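Local coordinates for protein cystathionine gamma-synthase (Xanthomonas oryzae pv. oryzae KACC 10331, PDB 6LGO) that uses pyridoxal phosphate and probably joins cysteine to an activated homoserine to make cystathionine, perhaps also cleaving cystathionine, at residues 89-94 with 117-122; 157-162 with 185-190; 308-313 with 372-377. The protein carries 1 engineered substitution. One frame throughout, in Å; residues are numbered along the deposited sequence.

Contact 1 of 3, residues 89-94 with 117-122; sequences GAINLV and RLFNAL. With EBO ((2~{S})-2-azanyl-4-[(3~{S})-3-[(~{E})-[2-methyl-3-oxidanyl-5-(phosphonomethyl)pyridin-4-yl]methylideneamino]-4-oxidanyl-4-oxidanylidene-butyl]sulfanyl-butanoic acid), chain E.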
loop_
_atom_site.group_PDB
_atom_site.type_symbol
_atom_site.label_atom_id
_atom_site.label_comp_id
_atom_site.label_asym_id
_atom_site.label_seq_id
_atom_site.Cartn_x
_atom_site.Cartn_y
_atom_site.Cartn_z
ATOM N N GLY A 89 -18.028 8.509 -10.966
ATOM C CA GLY A 89 -17.348 9.776 -10.913
ATOM C C GLY A 89 -16.937 10.215 -12.301
ATOM O O GLY A 89 -16.906 11.439 -12.522
ATOM N N ALA A 90 -16.523 9.289 -13.181
ATOM C CA ALA A 90 -16.046 9.699 -14.505
ATOM C C ALA A 90 -17.281 10.213 -15.258
ATOM O O ALA A 90 -17.181 11.195 -16.010
ATOM C CB ALA A 90 -15.342 8.544 -15.202
ATOM N N ILE A 91 -18.425 9.558 -15.076
ATOM C CA ILE A 91 -19.677 10.000 -15.758
ATOM C C ILE A 91 -20.043 11.379 -15.179
ATOM O O ILE A 91 -20.372 12.335 -15.894
ATOM C CB ILE A 91 -20.791 8.934 -15.627
ATOM C CG1 ILE A 91 -20.439 7.673 -16.431
ATOM C CG2 ILE A 91 -22.101 9.526 -16.104
ATOM C CD1 ILE A 91 -21.297 6.446 -16.113
ATOM N N ASN A 92 -20.023 11.479 -13.883
ATOM C CA ASN A 92 -20.315 12.752 -13.193
ATOM C C ASN A 92 -19.401 13.863 -13.766
ATOM O O ASN A 92 -19.870 14.966 -14.038
ATOM C CB ASN A 92 -20.177 12.569 -11.703
ATOM C CG ASN A 92 -20.643 13.808 -10.975
ATOM O OD1 ASN A 92 -21.701 14.375 -11.241
ATOM N ND2 ASN A 92 -19.879 14.202 -10.027
ATOM N N LEU A 93 -18.123 13.606 -13.911
ATOM C CA LEU A 93 -17.177 14.620 -14.394
ATOM C C LEU A 93 -17.657 15.066 -15.776
ATOM O O LEU A 93 -17.731 16.216 -15.997
ATOM C CB LEU A 93 -15.751 14.048 -14.420
ATOM C CG LEU A 93 -14.750 14.909 -15.194
ATOM C CD1 LEU A 93 -14.586 16.277 -14.501
ATOM C CD2 LEU A 93 -13.423 14.196 -15.387
ATOM N N VAL A 94 -18.004 14.153 -16.676
ATOM C CA VAL A 94 -18.442 14.549 -18.029
ATOM C C VAL A 94 -19.732 15.381 -17.960
ATOM O O VAL A 94 -19.755 16.399 -18.638
ATOM C CB VAL A 94 -18.572 13.318 -18.908
ATOM C CG1 VAL A 94 -19.242 13.649 -20.236
ATOM C CG2 VAL A 94 -17.173 12.735 -19.133
ATOM N N ARG A 117 -29.541 5.865 -12.635
ATOM C CA ARG A 117 -29.879 6.522 -11.341
ATOM C C ARG A 117 -29.383 7.983 -11.352
ATOM O O ARG A 117 -30.100 8.891 -10.936
ATOM C CB ARG A 117 -29.250 5.769 -10.189
ATOM C CG ARG A 117 -29.472 6.437 -8.845
ATOM C CD ARG A 117 -28.792 5.590 -7.809
ATOM N NE ARG A 117 -27.408 5.209 -8.164
ATOM C CZ ARG A 117 -26.817 4.099 -7.744
ATOM N NH1 ARG A 117 -27.468 3.308 -6.904
ATOM N NH2 ARG A 117 -25.600 3.782 -8.145
ATOM N N LEU A 118 -28.173 8.187 -11.845
ATOM C CA LEU A 118 -27.525 9.499 -11.829
ATOM C C LEU A 118 -28.222 10.392 -12.851
ATOM O O LEU A 118 -28.548 11.575 -12.485
ATOM C CB LEU A 118 -26.032 9.345 -12.150
ATOM C CG LEU A 118 -25.237 10.653 -12.077
ATOM C CD1 LEU A 118 -25.472 11.360 -10.760
ATOM C CD2 LEU A 118 -23.773 10.442 -12.282
ATOM N N PHE A 119 -28.393 9.908 -14.084
ATOM C CA PHE A 119 -29.106 10.709 -15.112
ATOM C C PHE A 119 -30.439 11.226 -14.517
ATOM O O PHE A 119 -30.739 12.382 -14.663
ATOM C CB PHE A 119 -29.351 9.968 -16.434
ATOM C CG PHE A 119 -28.137 9.382 -17.073
ATOM C CD1 PHE A 119 -26.909 10.045 -17.041
ATOM C CD2 PHE A 119 -28.214 8.156 -17.683
ATOM C CE1 PHE A 119 -25.779 9.473 -17.612
ATOM C CE2 PHE A 119 -27.099 7.584 -18.276
ATOM C CZ PHE A 119 -25.885 8.240 -18.260
ATOM N N ASN A 120 -31.214 10.351 -13.915
ATOM C CA ASN A 120 -32.627 10.585 -13.541
ATOM C C ASN A 120 -32.546 11.515 -12.332
ATOM O O ASN A 120 -33.218 12.513 -12.378
ATOM C CB ASN A 120 -33.431 9.270 -13.550
ATOM C CG ASN A 120 -33.720 8.781 -15.012
ATOM O OD1 ASN A 120 -32.904 8.057 -15.749
ATOM N ND2 ASN A 120 -34.871 9.226 -15.522
ATOM N N ALA A 121 -31.597 11.351 -11.397
ATOM C CA ALA A 121 -31.580 12.202 -10.193
ATOM C C ALA A 121 -31.159 13.634 -10.585
ATOM O O ALA A 121 -31.753 14.574 -10.054
ATOM C CB ALA A 121 -30.699 11.605 -9.130
ATOM N N LEU A 122 -30.212 13.824 -11.519
ATOM C CA LEU A 122 -29.730 15.193 -11.846
ATOM C C LEU A 122 -30.762 15.866 -12.767
ATOM O O LEU A 122 -30.909 17.127 -12.672
ATOM C CB LEU A 122 -28.345 15.188 -12.504
ATOM C CG LEU A 122 -27.180 14.675 -11.648
ATOM C CD1 LEU A 122 -25.880 14.680 -12.430
ATOM C CD2 LEU A 122 -26.999 15.467 -10.366
HETATM O O6 EBO E . -22.638 -3.731 -13.442
HETATM C C15 EBO E . -21.818 -3.777 -12.458
HETATM O O5 EBO E . -21.524 -4.798 -11.825
HETATM C C8 EBO E . -21.113 -2.603 -11.901
HETATM C C9 EBO E . -21.387 -2.259 -10.374
HETATM C C10 EBO E . -22.764 -2.739 -9.790
HETATM S S EBO E . -22.688 -2.175 -8.180
HETATM C C11 EBO E . -24.388 -1.938 -8.001
HETATM C C12 EBO E . -24.701 -1.869 -6.549
HETATM C C13 EBO E . -24.345 -0.645 -5.753
HETATM C C14 EBO E . -24.880 0.646 -6.279
HETATM O O4 EBO E . -24.298 1.205 -7.200
HETATM O O3 EBO E . -25.837 1.234 -5.797
HETATM N N2 EBO E . -24.894 -1.048 -4.464
HETATM N N1 EBO E . -21.127 -1.544 -12.956
HETATM C C7 EBO E . -20.500 -0.463 -12.911
HETATM C C3 EBO E . -20.391 0.460 -14.037
HETATM C C2 EBO E . -20.713 -0.006 -15.345
HETATM O O7 EBO E . -21.177 -1.279 -15.599
HETATM C C4 EBO E . -19.868 1.843 -13.824
HETATM C C6 EBO E . -19.268 2.541 -12.580
HETATM P P EBO E . -18.093 2.199 -11.135
HETATM O O2 EBO E . -16.618 2.104 -10.957
HETATM O O1 EBO E . -18.289 3.484 -10.227
HETATM O O EBO E . -18.637 1.128 -10.126
HETATM C C5 EBO E . -19.955 2.567 -15.106
HETATM N N EBO E . -20.258 2.168 -16.371
HETATM C C1 EBO E . -20.655 0.910 -16.483
HETATM C C EBO E . -20.990 0.242 -17.756
#

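Contact 2 of 3, residues 157-162 with 185-190; sequences PSNPLL and NTFLSP. With EBO ((2~{S})-2-azanyl-4-[(3~{S})-3-[(~{E})-[2-methyl-3-oxidanyl-5-(phosphonomethyl)pyridin-4-yl]methylideneamino]-4-oxidanyl-4-oxidanylidene-butyl]sulfanyl-butanoic acid), chain E.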
loop_
_atom_site.group_PDB
_atom_site.type_symbol
_atom_site.label_atom_id
_atom_site.label_comp_id
_atom_site.label_asym_id
_atom_site.label_seq_id
_atom_site.Cartn_x
_atom_site.Cartn_y
_atom_site.Cartn_z
ATOM N N PRO A 157 -20.731 -2.570 -25.727
ATOM C CA PRO A 157 -22.014 -3.213 -25.503
ATOM C C PRO A 157 -22.688 -2.817 -24.191
ATOM O O PRO A 157 -22.050 -2.379 -23.237
ATOM C CB PRO A 157 -21.662 -4.698 -25.344
ATOM C CG PRO A 157 -20.323 -4.867 -26.004
ATOM C CD PRO A 157 -19.640 -3.546 -25.732
ATOM N N SER A 158 -23.995 -2.956 -24.193
ATOM C CA SER A 158 -24.863 -2.481 -23.107
ATOM C C SER A 158 -24.872 -3.503 -21.964
ATOM O O SER A 158 -24.725 -4.744 -22.156
ATOM C CB SER A 158 -26.249 -2.092 -23.636
ATOM O OG SER A 158 -27.035 -3.226 -24.013
ATOM N N ASN A 159 -25.007 -2.989 -20.761
ATOM C CA ASN A 159 -25.030 -3.799 -19.529
ATOM C C ASN A 159 -26.478 -3.843 -19.056
ATOM O O ASN A 159 -27.001 -2.773 -18.744
ATOM C CB ASN A 159 -24.141 -3.098 -18.504
ATOM C CG ASN A 159 -24.159 -3.684 -17.119
ATOM O OD1 ASN A 159 -23.534 -3.057 -16.288
ATOM N ND2 ASN A 159 -24.736 -4.851 -16.877
ATOM N N PRO A 160 -27.147 -5.011 -18.922
ATOM C CA PRO A 160 -26.525 -6.323 -19.104
ATOM C C PRO A 160 -26.996 -7.115 -20.333
ATOM O O PRO A 160 -26.740 -8.305 -20.369
ATOM C CB PRO A 160 -27.079 -6.999 -17.828
ATOM C CG PRO A 160 -28.549 -6.553 -17.837
ATOM C CD PRO A 160 -28.506 -5.121 -18.368
ATOM N N LEU A 161 -27.632 -6.482 -21.318
ATOM C CA LEU A 161 -28.179 -7.298 -22.436
ATOM C C LEU A 161 -27.258 -7.329 -23.633
ATOM O O LEU A 161 -27.536 -8.130 -24.500
ATOM C CB LEU A 161 -29.596 -6.856 -22.790
ATOM C CG LEU A 161 -30.615 -7.225 -21.704
ATOM C CD1 LEU A 161 -31.850 -6.364 -21.821
ATOM C CD2 LEU A 161 -30.965 -8.726 -21.683
ATOM N N LEU A 162 -26.141 -6.616 -23.600
ATOM C CA LEU A 162 -25.112 -6.690 -24.674
ATOM C C LEU A 162 -25.766 -6.251 -26.022
ATOM O O LEU A 162 -25.466 -6.777 -27.103
ATOM C CB LEU A 162 -24.573 -8.120 -24.720
ATOM C CG LEU A 162 -23.574 -8.584 -23.650
ATOM C CD1 LEU A 162 -22.385 -7.679 -23.520
ATOM C CD2 LEU A 162 -24.158 -8.786 -22.283
ATOM N N ASN A 185 -17.019 2.754 -22.498
ATOM C CA ASN A 185 -16.290 1.638 -23.117
ATOM C C ASN A 185 -15.876 0.640 -22.026
ATOM O O ASN A 185 -14.910 -0.094 -22.254
ATOM C CB ASN A 185 -15.109 2.173 -23.909
ATOM C CG ASN A 185 -14.518 1.158 -24.869
ATOM O OD1 ASN A 185 -13.344 1.317 -25.223
ATOM N ND2 ASN A 185 -15.304 0.200 -25.324
ATOM N N THR A 186 -16.578 0.579 -20.893
ATOM C CA THR A 186 -16.163 -0.272 -19.750
ATOM C C THR A 186 -16.137 -1.759 -20.192
ATOM O O THR A 186 -15.231 -2.485 -19.775
ATOM C CB THR A 186 -17.135 -0.031 -18.605
ATOM O OG1 THR A 186 -17.094 1.344 -18.217
ATOM C CG2 THR A 186 -16.902 -0.948 -17.426
ATOM N N PHE A 187 -17.178 -2.228 -20.867
ATOM C CA PHE A 187 -17.446 -3.673 -21.151
ATOM C C PHE A 187 -16.392 -4.294 -22.056
ATOM O O PHE A 187 -16.265 -5.494 -21.936
ATOM C CB PHE A 187 -18.837 -3.960 -21.700
ATOM C CG PHE A 187 -19.818 -4.438 -20.666
ATOM C CD1 PHE A 187 -19.826 -3.913 -19.366
ATOM C CD2 PHE A 187 -20.759 -5.405 -20.976
ATOM C CE1 PHE A 187 -20.777 -4.309 -18.424
ATOM C CE2 PHE A 187 -21.652 -5.870 -20.009
ATOM C CZ PHE A 187 -21.662 -5.335 -18.742
ATOM N N LEU A 188 -15.612 -3.533 -22.813
ATOM C CA LEU A 188 -14.642 -4.132 -23.753
ATOM C C LEU A 188 -13.221 -3.658 -23.486
ATOM O O LEU A 188 -12.266 -4.389 -23.836
ATOM C CB LEU A 188 -15.129 -3.742 -25.155
ATOM C CG LEU A 188 -16.297 -4.597 -25.663
ATOM C CD1 LEU A 188 -16.720 -4.206 -27.090
ATOM C CD2 LEU A 188 -15.965 -6.086 -25.692
ATOM N N SER A 189 -13.064 -2.506 -22.842
ATOM C CA SER A 189 -11.740 -1.898 -22.522
ATOM C C SER A 189 -11.199 -1.349 -23.821
ATOM O O SER A 189 -11.652 -1.693 -24.920
ATOM C CB SER A 189 -10.752 -2.874 -21.909
ATOM O OG SER A 189 -10.004 -3.584 -22.918
ATOM N N PRO A 190 -10.112 -0.598 -23.740
ATOM C CA PRO A 190 -9.469 -0.100 -24.942
ATOM C C PRO A 190 -8.885 -1.195 -25.840
ATOM O O PRO A 190 -8.638 -0.960 -26.937
ATOM C CB PRO A 190 -8.301 0.724 -24.388
ATOM C CG PRO A 190 -8.800 1.167 -23.029
ATOM C CD PRO A 190 -9.519 -0.056 -22.500
HETATM O O6 EBO E . -22.638 -3.731 -13.442
HETATM C C15 EBO E . -21.818 -3.777 -12.458
HETATM O O5 EBO E . -21.524 -4.798 -11.825
HETATM C C8 EBO E . -21.113 -2.603 -11.901
HETATM C C9 EBO E . -21.387 -2.259 -10.374
HETATM C C10 EBO E . -22.764 -2.739 -9.790
HETATM S S EBO E . -22.688 -2.175 -8.180
HETATM C C11 EBO E . -24.388 -1.938 -8.001
HETATM C C12 EBO E . -24.701 -1.869 -6.549
HETATM C C13 EBO E . -24.345 -0.645 -5.753
HETATM C C14 EBO E . -24.880 0.646 -6.279
HETATM O O4 EBO E . -24.298 1.205 -7.200
HETATM O O3 EBO E . -25.837 1.234 -5.797
HETATM N N2 EBO E . -24.894 -1.048 -4.464
HETATM N N1 EBO E . -21.127 -1.544 -12.956
HETATM C C7 EBO E . -20.500 -0.463 -12.911
HETATM C C3 EBO E . -20.391 0.460 -14.037
HETATM C C2 EBO E . -20.713 -0.006 -15.345
HETATM O O7 EBO E . -21.177 -1.279 -15.599
HETATM C C4 EBO E . -19.868 1.843 -13.824
HETATM C C6 EBO E . -19.268 2.541 -12.580
HETATM P P EBO E . -18.093 2.199 -11.135
HETATM O O2 EBO E . -16.618 2.104 -10.957
HETATM O O1 EBO E . -18.289 3.484 -10.227
HETATM O O EBO E . -18.637 1.128 -10.126
HETATM C C5 EBO E . -19.955 2.567 -15.106
HETATM N N EBO E . -20.258 2.168 -16.371
HETATM C C1 EBO E . -20.655 0.910 -16.483
HETATM C C EBO E . -20.990 0.242 -17.756
#

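Contact 3 of 3, residues 308-313 with 372-377; sequences GAMMSF and RLSIGI. With EBO ((2~{S})-2-azanyl-4-[(3~{S})-3-[(~{E})-[2-methyl-3-oxidanyl-5-(phosphonomethyl)pyridin-4-yl]methylideneamino]-4-oxidanyl-4-oxidanylidene-butyl]sulfanyl-butanoic acid), chain E.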
loop_
_atom_site.group_PDB
_atom_site.type_symbol
_atom_site.label_atom_id
_atom_site.label_comp_id
_atom_site.label_asym_id
_atom_site.label_seq_id
_atom_site.Cartn_x
_atom_site.Cartn_y
_atom_site.Cartn_z
ATOM N N GLY A 308 -15.510 -10.232 -26.353
ATOM C CA GLY A 308 -15.486 -10.009 -24.916
ATOM C C GLY A 308 -15.783 -11.252 -24.123
ATOM O O GLY A 308 -15.834 -12.363 -24.738
ATOM N N ALA A 309 -16.122 -11.061 -22.846
ATOM C CA ALA A 309 -16.334 -12.150 -21.885
ATOM C C ALA A 309 -17.480 -11.812 -20.959
ATOM O O ALA A 309 -17.580 -12.476 -19.904
ATOM C CB ALA A 309 -15.049 -12.424 -21.114
ATOM N N MET A 310 -18.274 -10.818 -21.312
ATOM C CA MET A 310 -19.547 -10.648 -20.592
ATOM C C MET A 310 -20.659 -11.331 -21.407
ATOM O O MET A 310 -20.651 -11.228 -22.677
ATOM C CB MET A 310 -19.853 -9.159 -20.468
ATOM C CG MET A 310 -18.817 -8.426 -19.683
ATOM S SD MET A 310 -18.620 -9.047 -17.997
ATOM C CE MET A 310 -20.265 -8.834 -17.311
ATOM N N MET A 311 -21.609 -11.952 -20.728
ATOM C CA MET A 311 -22.813 -12.503 -21.380
ATOM C C MET A 311 -23.901 -12.669 -20.334
ATOM O O MET A 311 -23.617 -12.824 -19.087
ATOM C CB MET A 311 -22.543 -13.863 -22.052
ATOM C CG MET A 311 -22.132 -14.940 -21.078
ATOM S SD MET A 311 -21.812 -16.516 -22.016
ATOM C CE MET A 311 -20.276 -16.108 -22.815
ATOM N N SER A 312 -25.125 -12.676 -20.800
ATOM C CA SER A 312 -26.262 -12.962 -19.899
ATOM C C SER A 312 -27.212 -13.948 -20.571
ATOM O O SER A 312 -26.954 -14.378 -21.725
ATOM C CB SER A 312 -26.827 -11.660 -19.370
ATOM O OG SER A 312 -27.355 -10.975 -20.451
ATOM N N PHE A 313 -28.029 -14.572 -19.753
ATOM C CA PHE A 313 -28.842 -15.718 -20.178
ATOM C C PHE A 313 -30.069 -15.825 -19.270
ATOM O O PHE A 313 -30.064 -15.239 -18.219
ATOM C CB PHE A 313 -28.003 -16.998 -20.291
ATOM C CG PHE A 313 -27.591 -17.547 -18.964
ATOM C CD1 PHE A 313 -26.480 -17.039 -18.314
ATOM C CD2 PHE A 313 -28.348 -18.504 -18.346
ATOM C CE1 PHE A 313 -26.070 -17.540 -17.106
ATOM C CE2 PHE A 313 -27.938 -18.998 -17.124
ATOM C CZ PHE A 313 -26.807 -18.514 -16.513
ATOM N N ARG A 372 -26.302 -12.672 -15.377
ATOM C CA ARG A 372 -25.114 -12.133 -16.069
ATOM C C ARG A 372 -23.849 -12.811 -15.575
ATOM O O ARG A 372 -23.662 -12.917 -14.362
ATOM C CB ARG A 372 -25.019 -10.631 -15.856
ATOM C CG ARG A 372 -23.990 -9.941 -16.715
ATOM C CD ARG A 372 -23.851 -8.505 -16.253
ATOM N NE ARG A 372 -23.085 -8.418 -15.009
ATOM C CZ ARG A 372 -22.816 -7.300 -14.324
ATOM N NH1 ARG A 372 -23.294 -6.138 -14.753
ATOM N NH2 ARG A 372 -22.084 -7.394 -13.200
ATOM N N LEU A 373 -23.016 -13.267 -16.517
ATOM C CA LEU A 373 -21.721 -13.878 -16.187
ATOM C C LEU A 373 -20.628 -12.901 -16.540
ATOM O O LEU A 373 -20.712 -12.307 -17.648
ATOM C CB LEU A 373 -21.533 -15.113 -17.039
ATOM C CG LEU A 373 -22.499 -16.252 -16.809
ATOM C CD1 LEU A 373 -22.132 -17.437 -17.732
ATOM C CD2 LEU A 373 -22.449 -16.650 -15.333
ATOM N N SER A 374 -19.677 -12.693 -15.621
ATOM C CA SER A 374 -18.356 -12.109 -15.922
ATOM C C SER A 374 -17.395 -13.286 -15.927
ATOM O O SER A 374 -17.087 -13.816 -14.877
ATOM C CB SER A 374 -17.894 -11.073 -14.931
ATOM O OG SER A 374 -16.652 -10.467 -15.349
ATOM N N ILE A 375 -16.970 -13.700 -17.096
ATOM C CA ILE A 375 -16.120 -14.916 -17.219
ATOM C C ILE A 375 -14.691 -14.482 -17.005
ATOM O O ILE A 375 -14.239 -13.538 -17.701
ATOM C CB ILE A 375 -16.357 -15.558 -18.598
ATOM C CG1 ILE A 375 -17.768 -16.141 -18.542
ATOM C CG2 ILE A 375 -15.306 -16.597 -18.907
ATOM C CD1 ILE A 375 -18.384 -16.180 -19.799
ATOM N N GLY A 376 -14.078 -15.128 -16.032
ATOM C CA GLY A 376 -12.682 -14.918 -15.636
ATOM C C GLY A 376 -11.728 -15.742 -16.499
ATOM O O GLY A 376 -12.099 -16.125 -17.644
ATOM N N ILE A 377 -10.534 -15.978 -15.944
ATOM C CA ILE A 377 -9.379 -16.584 -16.625
ATOM C C ILE A 377 -8.990 -17.890 -15.980
ATOM O O ILE A 377 -7.851 -18.379 -16.296
ATOM C CB ILE A 377 -8.192 -15.619 -16.697
ATOM C CG1 ILE A 377 -7.539 -15.305 -15.351
ATOM C CG2 ILE A 377 -8.629 -14.377 -17.441
ATOM C CD1 ILE A 377 -6.301 -14.374 -15.443
HETATM O O6 EBO E . -22.638 -3.731 -13.442
HETATM C C15 EBO E . -21.818 -3.777 -12.458
HETATM O O5 EBO E . -21.524 -4.798 -11.825
HETATM C C8 EBO E . -21.113 -2.603 -11.901
HETATM C C9 EBO E . -21.387 -2.259 -10.374
HETATM C C10 EBO E . -22.764 -2.739 -9.790
HETATM S S EBO E . -22.688 -2.175 -8.180
HETATM C C11 EBO E . -24.388 -1.938 -8.001
HETATM C C12 EBO E . -24.701 -1.869 -6.549
HETATM C C13 EBO E . -24.345 -0.645 -5.753
HETATM C C14 EBO E . -24.880 0.646 -6.279
HETATM O O4 EBO E . -24.298 1.205 -7.200
HETATM O O3 EBO E . -25.837 1.234 -5.797
HETATM N N2 EBO E . -24.894 -1.048 -4.464
HETATM N N1 EBO E . -21.127 -1.544 -12.956
HETATM C C7 EBO E . -20.500 -0.463 -12.911
HETATM C C3 EBO E . -20.391 0.460 -14.037
HETATM C C2 EBO E . -20.713 -0.006 -15.345
HETATM O O7 EBO E . -21.177 -1.279 -15.599
HETATM C C4 EBO E . -19.868 1.843 -13.824
HETATM C C6 EBO E . -19.268 2.541 -12.580
HETATM P P EBO E . -18.093 2.199 -11.135
HETATM O O2 EBO E . -16.618 2.104 -10.957
HETATM O O1 EBO E . -18.289 3.484 -10.227
HETATM O O EBO E . -18.637 1.128 -10.126
HETATM C C5 EBO E . -19.955 2.567 -15.106
HETATM N N EBO E . -20.258 2.168 -16.371
HETATM C C1 EBO E . -20.655 0.910 -16.483
HETATM C C EBO E . -20.990 0.242 -17.756
#

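Contact 1 of 3, residues 89-94 with 117-122
Ile91 and Phe119 meet at about a right angle, the CG2 methyl of the isoleucine approaching the Phe119 ring obliquely, with CG2 of Ile91 4.0 Å from CE1 of Phe119. That methyl is the branch of Ile91 lying anti to its own backbone N, and it also reaches Leu118, whose CD2 is 4.3 Å from Ile91 CG2. The same CD2 of Leu118 approaches the next residue along the first helix, sitting 4.2 Å from CB of Asn92. Leu122, one turn beyond Leu118, adds a looser touch near the Asn92 amide. Apolar contact of this kind is what holds the two segments together, and it buries little surface because their axes stay 11.3 Å apart at closest approach, inclined by 38° and running in broadly the same direction.

Both helices, 87-98 and 113-124, belong to the large cofactor-binding domain of a fold type I pyridoxal phosphate enzyme, in which helices pack about a mostly parallel sheet. Ala90, Leu93 and Val94 turn to Val222 of that sheet, while Leu240 of the second subunit covers Asn92 and Leu118, so the helix pair also contributes to the subunit interface.

The polar element is Arg117, which leaves the helix pair for the bound adduct EBO. Its chain is extended until it bends at chi3 (48°), and the guanidinium then meets edge-on the C14 carboxylate, far from the pyridine ring. NH1 of Arg117 donates to O3 of EBO at 2.9 Å, and NH2 of Arg117 donates to O4 of EBO at 3.0 Å, the latter bond essentially straight at 179°. The two parallel bonds fix the rotation of the carboxylate. Arg59 of the second subunit comes close to Arg117 and bonds EBO through NE, so residues of both subunits bind the adduct.

Contact 2 of 3, residues 157-162 with 185-190
Ser158 is gripped twice at its hydroxyl, OG bonding to OD2 of Asp110 and receiving the backbone N of Arg163, while its carbonyl oxygen lies near the ring of Phe187 across the contact. That carbonyl is itself in demand: Leu162 N donates to Ser158 O at 2.8 Å, closing a turn, and CE2 of Phe187 lies obliquely 3.9 Å from Ser158 O. Both segments are loops following neighbouring parallel strands, 151-155 and 180-184, of the large domain's sheet; in fold type I pyridoxal phosphate enzymes such strand ends form the floor of the cofactor site.

The adduct EBO borders this contact. The Asn159 amide lies beside O7, the hydroxyl oxygen carried by the pyridine ring, which also approaches Phe187 obliquely. Thr186 turns towards the pyridine end, OG1 standing 3.8 Å from N of EBO, but that hydroxyl is engaged by Asp184 OD1 and Ser206 N, which fix its orientation. Pro160, preceded by a cis peptide, touches His353 together with Asn159.

Phe187 carries the contact. Its chi1 of -99° departs from a staggered value, and the ring is thereby wedged between side chains of the first loop. CB of Asn159 is modelled 3.3 Å from CZ of Phe187, short for two carbons, with the amide plane turned 35° from the ring. At the root of the side chain, Pro157 O is 3.9 Å from CB of Phe187. Pro157, which also follows a cis peptide bond, meets Leu188 at about a right angle; CD of Pro157 is modelled 3.3 Å from CD1 of Leu188, again a short separation for carbons. Leu162 instead comes in at the ring edge of Phe187, within its plane, with CD1 of Leu162 3.8 Å from CD2 of Phe187.

Contact 3 of 3, residues 308-313 with 372-377
Met311 and Leu373 exchange two backbone bonds, the shorter from Leu373 N to Met311 O at 2.7 Å and the return one from Met311 N to Leu373 O at 3.2 Å. A third, from Ile375 N to Ala309 O at 3.1 Å, carries the antiparallel pairing beyond the last regular bridge.

Arg372 leaves the strand extended and bends at chi3 (76°), setting its guanidinium edge-on to the alpha-carboxylate (C15) of EBO. NH1 of Arg372 donates to O6 of EBO at 2.8 Å, and NH2 bonds O5 of the same carboxylate, both nearly straight. Met310 crosses Arg372 obliquely, folded at chi2 and chi3, which brings its methyl CE 3.7 Å from NE of Arg372 and leaves SD beside Ser374. The hydroxyl of Ser374 bonds Gly339 N.

On the face that bears Met311 and Leu373, the contacts are apolar. CE of Met311 lies 3.6 Å from CD1 of Ile375, and Leu373 meets Phe313 at the ring edge, CG of Leu373 being 3.8 Å from CE1 of Phe313. Such an arginine, projecting from the small C-terminal domain's sheet to hold the alpha-carboxylate of the aldimine, is characteristic of fold type I pyridoxal phosphate enzymes.

Overall arrangement
The three contacts come in series along the chain, and all touch the same adduct. Contacts 1 and 2 lie in the large domain, among helices and loops around the seven-stranded sheet, with centres about 18 Å apart; contact 3 is part of the five-stranded sheet nearer the C terminus. Contacts 2 and 3 abut, their centres about 11 Å apart, and a probable hydrogen bond from Ser312 OG to Pro160 O joins loop 157-162 to that sheet. Contacts 1 and 3, about 26 Å apart between centres, lie on opposite sides of the chain's centre. Each holds one of the adduct's two carboxylates, so the ligand reaches between them while contact 2 borders its pyridine ring.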